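Local coordinates for protein beta-L-arabinobiosidase (Bacteroides thetaiotaomicron, PDB 5MQR) that probably hydrolyses arabinose-containing glycosidic linkages of plant pectin in a gut bacterium, and may also have sialidase-like activity, at residues A906-M911 and Q967-D972; N895-T900 and N963-T968. All blocks are in the same frame, centred on the assembly; numbering follows the deposited sequence.

Interaction 1: A906-M911 and Q967-D972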
loop_
_atom_site.group_PDB
_atom_site.type_symbol
_atom_site.label_atom_id
_atom_site.label_comp_id
_atom_site.label_asym_id
_atom_site.label_seq_id
_atom_site.Cartn_x
_atom_site.Cartn_y
_atom_site.Cartn_z
ATOM N N ALA A 906 32.296 25.284 -7.281
ATOM C CA ALA A 906 31.521 26.179 -6.396
ATOM C C ALA A 906 30.729 25.459 -5.295
ATOM O O ALA A 906 30.621 25.928 -4.165
ATOM C CB ALA A 906 30.579 27.060 -7.216
ATOM N N TRP A 907 30.192 24.303 -5.649
ATOM C CA TRP A 907 29.382 23.525 -4.738
ATOM C C TRP A 907 30.176 22.843 -3.614
ATOM O O TRP A 907 29.574 22.363 -2.651
ATOM C CB TRP A 907 28.544 22.508 -5.524
ATOM C CG TRP A 907 27.458 23.176 -6.271
ATOM C CD1 TRP A 907 27.410 23.428 -7.600
ATOM C CD2 TRP A 907 26.262 23.692 -5.717
ATOM N NE1 TRP A 907 26.248 24.085 -7.920
ATOM C CE2 TRP A 907 25.516 24.253 -6.779
ATOM C CE3 TRP A 907 25.742 23.742 -4.426
ATOM C CZ2 TRP A 907 24.275 24.857 -6.582
ATOM C CZ3 TRP A 907 24.504 24.344 -4.227
ATOM C CH2 TRP A 907 23.781 24.886 -5.303
ATOM N N LYS A 908 31.505 22.820 -3.709
ATOM C CA LYS A 908 32.323 22.276 -2.628
ATOM C C LYS A 908 32.186 23.093 -1.349
ATOM O O LYS A 908 32.358 22.551 -0.261
ATOM C CB LYS A 908 33.799 22.173 -3.026
ATOM C CG LYS A 908 34.046 21.104 -4.067
ATOM C CD LYS A 908 35.525 20.872 -4.344
ATOM C CE LYS A 908 35.679 19.680 -5.286
ATOM N NZ LYS A 908 37.104 19.259 -5.455
ATOM N N GLU A 909 31.842 24.372 -1.479
ATOM C CA GLU A 909 31.724 25.252 -0.318
ATOM C C GLU A 909 30.538 24.916 0.585
ATOM O O GLU A 909 30.481 25.358 1.717
ATOM C CB GLU A 909 31.676 26.715 -0.752
ATOM C CG GLU A 909 32.897 27.142 -1.546
ATOM C CD GLU A 909 34.195 26.847 -0.802
ATOM O OE1 GLU A 909 34.387 27.453 0.274
ATOM O OE2 GLU A 909 35.000 26.000 -1.281
ATOM N N ILE A 910 29.619 24.108 0.091
ATOM C CA ILE A 910 28.530 23.588 0.896
ATOM C C ILE A 910 29.055 22.702 2.043
ATOM O O ILE A 910 28.468 22.691 3.135
ATOM C CB ILE A 910 27.515 22.832 0.008
ATOM C CG1 ILE A 910 26.841 23.783 -0.980
ATOM C CG2 ILE A 910 26.438 22.140 0.823
ATOM C CD1 ILE A 910 26.069 24.944 -0.385
HETATM N N MSE A 911 30.166 22.001 1.813
HETATM C CA MSE A 911 30.672 21.028 2.790
HETATM C C MSE A 911 31.867 21.534 3.536
HETATM O O MSE A 911 32.479 20.780 4.267
HETATM C CB MSE A 911 31.056 19.752 2.048
HETATM C CG MSE A 911 29.949 19.312 1.085
HETATM SE SE MSE A 911 30.613 17.821 -0.004
HETATM C CE MSE A 911 31.624 18.887 -1.307
ATOM N N GLN A 967 27.494 15.313 -12.212
ATOM C CA GLN A 967 27.952 16.026 -11.061
ATOM C C GLN A 967 28.494 15.012 -10.087
ATOM O O GLN A 967 27.828 14.044 -9.803
ATOM C CB GLN A 967 26.698 16.704 -10.541
ATOM C CG GLN A 967 26.795 17.467 -9.277
ATOM C CD GLN A 967 26.819 16.618 -8.046
ATOM O OE1 GLN A 967 27.718 16.775 -7.250
ATOM N NE2 GLN A 967 25.845 15.739 -7.871
ATOM N N THR A 968 29.701 15.222 -9.586
ATOM C CA THR A 968 30.340 14.251 -8.677
ATOM C C THR A 968 30.734 14.865 -7.322
ATOM O O THR A 968 31.402 14.209 -6.525
ATOM C CB THR A 968 31.602 13.636 -9.332
ATOM O OG1 THR A 968 32.468 14.699 -9.735
ATOM C CG2 THR A 968 31.232 12.785 -10.570
ATOM N N VAL A 969 30.304 16.090 -7.048
ATOM C CA VAL A 969 30.709 16.793 -5.835
ATOM C C VAL A 969 29.799 16.502 -4.614
ATOM O O VAL A 969 30.282 16.354 -3.502
ATOM C CB VAL A 969 30.843 18.303 -6.141
ATOM C CG1 VAL A 969 30.920 19.149 -4.879
ATOM C CG2 VAL A 969 32.092 18.536 -6.986
ATOM N N LEU A 970 28.500 16.397 -4.831
ATOM C CA LEU A 970 27.519 16.312 -3.771
ATOM C C LEU A 970 26.774 14.971 -3.792
ATOM O O LEU A 970 26.277 14.559 -4.834
ATOM C CB LEU A 970 26.502 17.432 -3.946
ATOM C CG LEU A 970 27.020 18.859 -3.826
ATOM C CD1 LEU A 970 25.893 19.829 -4.133
ATOM C CD2 LEU A 970 27.576 19.094 -2.428
ATOM N N SER A 971 26.701 14.318 -2.634
ATOM C CA SER A 971 25.900 13.123 -2.464
ATOM C C SER A 971 24.520 13.481 -1.896
ATOM O O SER A 971 24.275 14.585 -1.433
ATOM C CB SER A 971 26.609 12.143 -1.518
ATOM O OG SER A 971 26.808 12.738 -0.257
ATOM N N ASP A 972 23.628 12.506 -1.927
ATOM C CA ASP A 972 22.345 12.609 -1.245
ATOM C C ASP A 972 22.489 12.967 0.254
ATOM O O ASP A 972 21.716 13.785 0.763
ATOM C CB ASP A 972 21.520 11.317 -1.425
ATOM C CG ASP A 972 21.054 11.103 -2.868
ATOM O OD1 ASP A 972 21.289 11.990 -3.712
ATOM O OD2 ASP A 972 20.463 10.028 -3.161
#
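The loop that joins helix 948-964 to helix 972-985 packs here, through Val-969 and Leu-970, on the short helical turn at 906-911. No hydrogen bond crosses; the contact is apolar, and the backbones come closest at Lys-908 and Val-969, 6.6 Å between CA atoms. Leu-970 splits its two methyls: CD1 lies 3.9 Å from Trp-907 CE3, approaching the indole obliquely, while CD2 sits 3.8 Å from Trp-907 O and also meets the selenium of Met-911, a selenomethionine. Val-969 points CG1 into the turn, 3.8 Å from Lys-908 CG, with the extended lysine chain running across the valine at about a right angle. Met-911 bends at its third torsion (chi3 -81°), which brings CE within 3.7 Å of Val-969 CG1. Gln-967 holds the loop in shape from its own side: its OE1 accepts from Leu-970 N at 2.6 Å, and its NE2 gives a bond to Leu-970 O on a lone pair. Phe-961 and Tyr-889 stack on Trp-907, tying the turn to helix 948-964 and to the chain before helix 890-893. This is apolar packing of an inter-helix loop, ending at the N-cap Ser-971, on a helical turn, consistent with the (alpha/alpha)6 architecture of six-hairpin glycosidases.

Interaction 2: N895-T900 and N963-T968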
loop_
_atom_site.group_PDB
_atom_site.type_symbol
_atom_site.label_atom_id
_atom_site.label_comp_id
_atom_site.label_asym_id
_atom_site.label_seq_id
_atom_site.Cartn_x
_atom_site.Cartn_y
_atom_site.Cartn_z
ATOM N N ASN A 895 18.746 26.863 -13.454
ATOM C CA ASN A 895 19.578 26.041 -14.350
ATOM C C ASN A 895 20.354 26.881 -15.388
ATOM O O ASN A 895 20.472 26.500 -16.548
ATOM C CB ASN A 895 18.711 24.972 -15.042
ATOM C CG ASN A 895 18.030 24.047 -14.049
ATOM O OD1 ASN A 895 18.673 23.227 -13.415
ATOM N ND2 ASN A 895 16.742 24.191 -13.900
ATOM N N LEU A 896 20.874 28.024 -14.947
ATOM C CA LEU A 896 21.597 28.926 -15.839
ATOM C C LEU A 896 22.924 28.347 -16.336
ATOM O O LEU A 896 23.184 28.374 -17.541
ATOM C CB LEU A 896 21.797 30.303 -15.175
ATOM C CG LEU A 896 22.397 31.457 -15.981
ATOM C CD1 LEU A 896 22.126 32.794 -15.300
ATOM C CD2 LEU A 896 23.893 31.286 -16.172
ATOM N N PRO A 897 23.791 27.864 -15.421
ATOM C CA PRO A 897 25.133 27.506 -15.929
ATOM C C PRO A 897 25.133 26.291 -16.849
ATOM O O PRO A 897 24.228 25.471 -16.786
ATOM C CB PRO A 897 25.931 27.219 -14.649
ATOM C CG PRO A 897 25.183 27.975 -13.576
ATOM C CD PRO A 897 23.742 27.758 -13.949
ATOM N N ASP A 898 26.139 26.248 -17.715
ATOM C CA ASP A 898 26.509 25.076 -18.491
ATOM C C ASP A 898 26.913 23.897 -17.632
ATOM O O ASP A 898 27.248 24.042 -16.450
ATOM C CB ASP A 898 27.710 25.401 -19.410
ATOM C CG ASP A 898 27.318 26.258 -20.575
ATOM O OD1 ASP A 898 26.255 25.943 -21.150
ATOM O OD2 ASP A 898 28.048 27.230 -20.916
ATOM N N THR A 899 26.940 22.732 -18.277
ATOM C CA THR A 899 27.307 21.476 -17.612
ATOM C C THR A 899 28.828 21.278 -17.498
ATOM O O THR A 899 29.275 20.282 -16.936
ATOM C CB THR A 899 26.690 20.244 -18.333
ATOM O OG1 THR A 899 27.181 20.177 -19.669
ATOM C CG2 THR A 899 25.160 20.327 -18.369
ATOM N N THR A 900 29.625 22.211 -18.005
ATOM C CA THR A 900 31.080 22.069 -17.936
ATOM C C THR A 900 31.578 21.901 -16.470
ATOM O O THR A 900 30.997 22.468 -15.528
ATOM C CB THR A 900 31.798 23.251 -18.625
ATOM O OG1 THR A 900 31.577 24.448 -17.874
ATOM C CG2 THR A 900 31.297 23.446 -20.099
ATOM N N ASN A 963 19.880 17.124 -9.768
ATOM C CA ASN A 963 19.003 16.484 -10.740
ATOM C C ASN A 963 19.430 16.659 -12.196
ATOM O O ASN A 963 19.282 15.725 -12.965
ATOM C CB ASN A 963 17.565 16.994 -10.608
ATOM C CG ASN A 963 16.808 16.294 -9.526
ATOM O OD1 ASN A 963 16.175 15.272 -9.788
ATOM N ND2 ASN A 963 16.872 16.819 -8.296
ATOM N N ASN A 964 19.924 17.843 -12.574
ATOM C CA ASN A 964 20.032 18.201 -13.991
ATOM C C ASN A 964 21.461 18.241 -14.519
ATOM O O ASN A 964 21.644 18.380 -15.705
ATOM C CB ASN A 964 19.329 19.545 -14.257
ATOM C CG ASN A 964 17.871 19.532 -13.860
ATOM O OD1 ASN A 964 17.212 18.502 -13.919
ATOM N ND2 ASN A 964 17.361 20.673 -13.442
ATOM N N TYR A 965 22.465 18.095 -13.655
ATOM C CA TYR A 965 23.864 18.262 -14.050
ATOM C C TYR A 965 24.639 16.968 -13.741
ATOM O O TYR A 965 24.395 16.350 -12.712
ATOM C CB TYR A 965 24.500 19.455 -13.320
ATOM C CG TYR A 965 23.969 20.816 -13.746
ATOM C CD1 TYR A 965 22.670 21.227 -13.419
ATOM C CD2 TYR A 965 24.778 21.712 -14.457
ATOM C CE1 TYR A 965 22.191 22.475 -13.812
ATOM C CE2 TYR A 965 24.309 22.946 -14.850
ATOM C CZ TYR A 965 23.015 23.324 -14.526
ATOM O OH TYR A 965 22.556 24.551 -14.922
ATOM N N PRO A 966 25.551 16.549 -14.643
ATOM C CA PRO A 966 26.405 15.400 -14.352
ATOM C C PRO A 966 27.493 15.868 -13.393
ATOM O O PRO A 966 28.318 16.697 -13.727
ATOM C CB PRO A 966 26.978 15.020 -15.721
ATOM C CG PRO A 966 27.027 16.321 -16.474
ATOM C CD PRO A 966 25.947 17.219 -15.898
ATOM N N GLN A 967 27.494 15.313 -12.212
ATOM C CA GLN A 967 27.952 16.026 -11.061
ATOM C C GLN A 967 28.494 15.012 -10.087
ATOM O O GLN A 967 27.828 14.044 -9.803
ATOM C CB GLN A 967 26.698 16.704 -10.541
ATOM C CG GLN A 967 26.795 17.467 -9.277
ATOM C CD GLN A 967 26.819 16.618 -8.046
ATOM O OE1 GLN A 967 27.718 16.775 -7.250
ATOM N NE2 GLN A 967 25.845 15.739 -7.871
ATOM N N THR A 968 29.701 15.222 -9.586
ATOM C CA THR A 968 30.340 14.251 -8.677
ATOM C C THR A 968 30.734 14.865 -7.322
ATOM O O THR A 968 31.402 14.209 -6.525
ATOM C CB THR A 968 31.602 13.636 -9.332
ATOM O OG1 THR A 968 32.468 14.699 -9.735
ATOM C CG2 THR A 968 31.232 12.785 -10.570
HETATM O O HOH W 1 28.120 19.737 -14.372
#
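The loop 895-900 passes the C-terminal end of helix 948-964 and the residues that follow it, with CA atoms 5.9 Å apart at Thr-899 and Tyr-965 but wider at Asn-895 and Asn-964, and the Tyr-965 ring fills the space between them. Both segments lie at helix ends: Asn-895, with positive phi, is the C-prime residue of the Schellman motif closing helix 890-893, and Tyr-965 is the first residue to leave helix 948-964. With CG beside its backbone N (chi1 -69°), Tyr-965 reaches across to the loop, where OH donates to Pro-897 O at 2.7 Å, tilted 19° from the carbonyl plane. Two more oxygens lie near the ring plane at its edge: Asn-895 OD1, 3.6 Å from Tyr-965 CE1, and Asp-898 O, 3.5 Å from Tyr-965 CE2. That same OD1 accepts from Asn-964 ND2 at 2.9 Å; the bond is nearly straight at the hydrogen (168°), yet the donor stands above the carbonyl plane of Asn-895. Thr-899 brings CB to 4.0 Å from Pro-966 CD, and a water donates to both Thr-899 O and Pro-966 O. Trp-892 meets the tyrosine ring edge-to-face. A phenylalanine in place of Tyr-965 would probably keep much of the ring packing but leave Pro-897 O without its hydroxyl donor. The direct bonds thus pair side-chain donors of 963-968 with a backbone carbonyl and a side-chain amide oxygen of 895-900, so neutral polar groups, with one water, join the two helix ends without an ion pair between them.

Interactions 1 and 2 sit about 12 Å apart, centre to centre, in the helical glycoside hydrolase domain, some 35 Å from the middle of the chain. Their segments overlap at Gln-967 and Thr-968, which themselves make no contact across either interface; residues just before them face 895-900, and Val-969 and Leu-970 just after face 906-911. The partners come earlier in the chain and in the same order, 895-900 before helix 901-904 and 906-911 after it. The later chain therefore follows the earlier one on both sides of that short helix, first through polar bonds and then through apolar packing. Phe-961 of helix 948-964 touches aromatic rings of both contacts, Tyr-965 and Trp-907, making them neighbouring parts of one packed region.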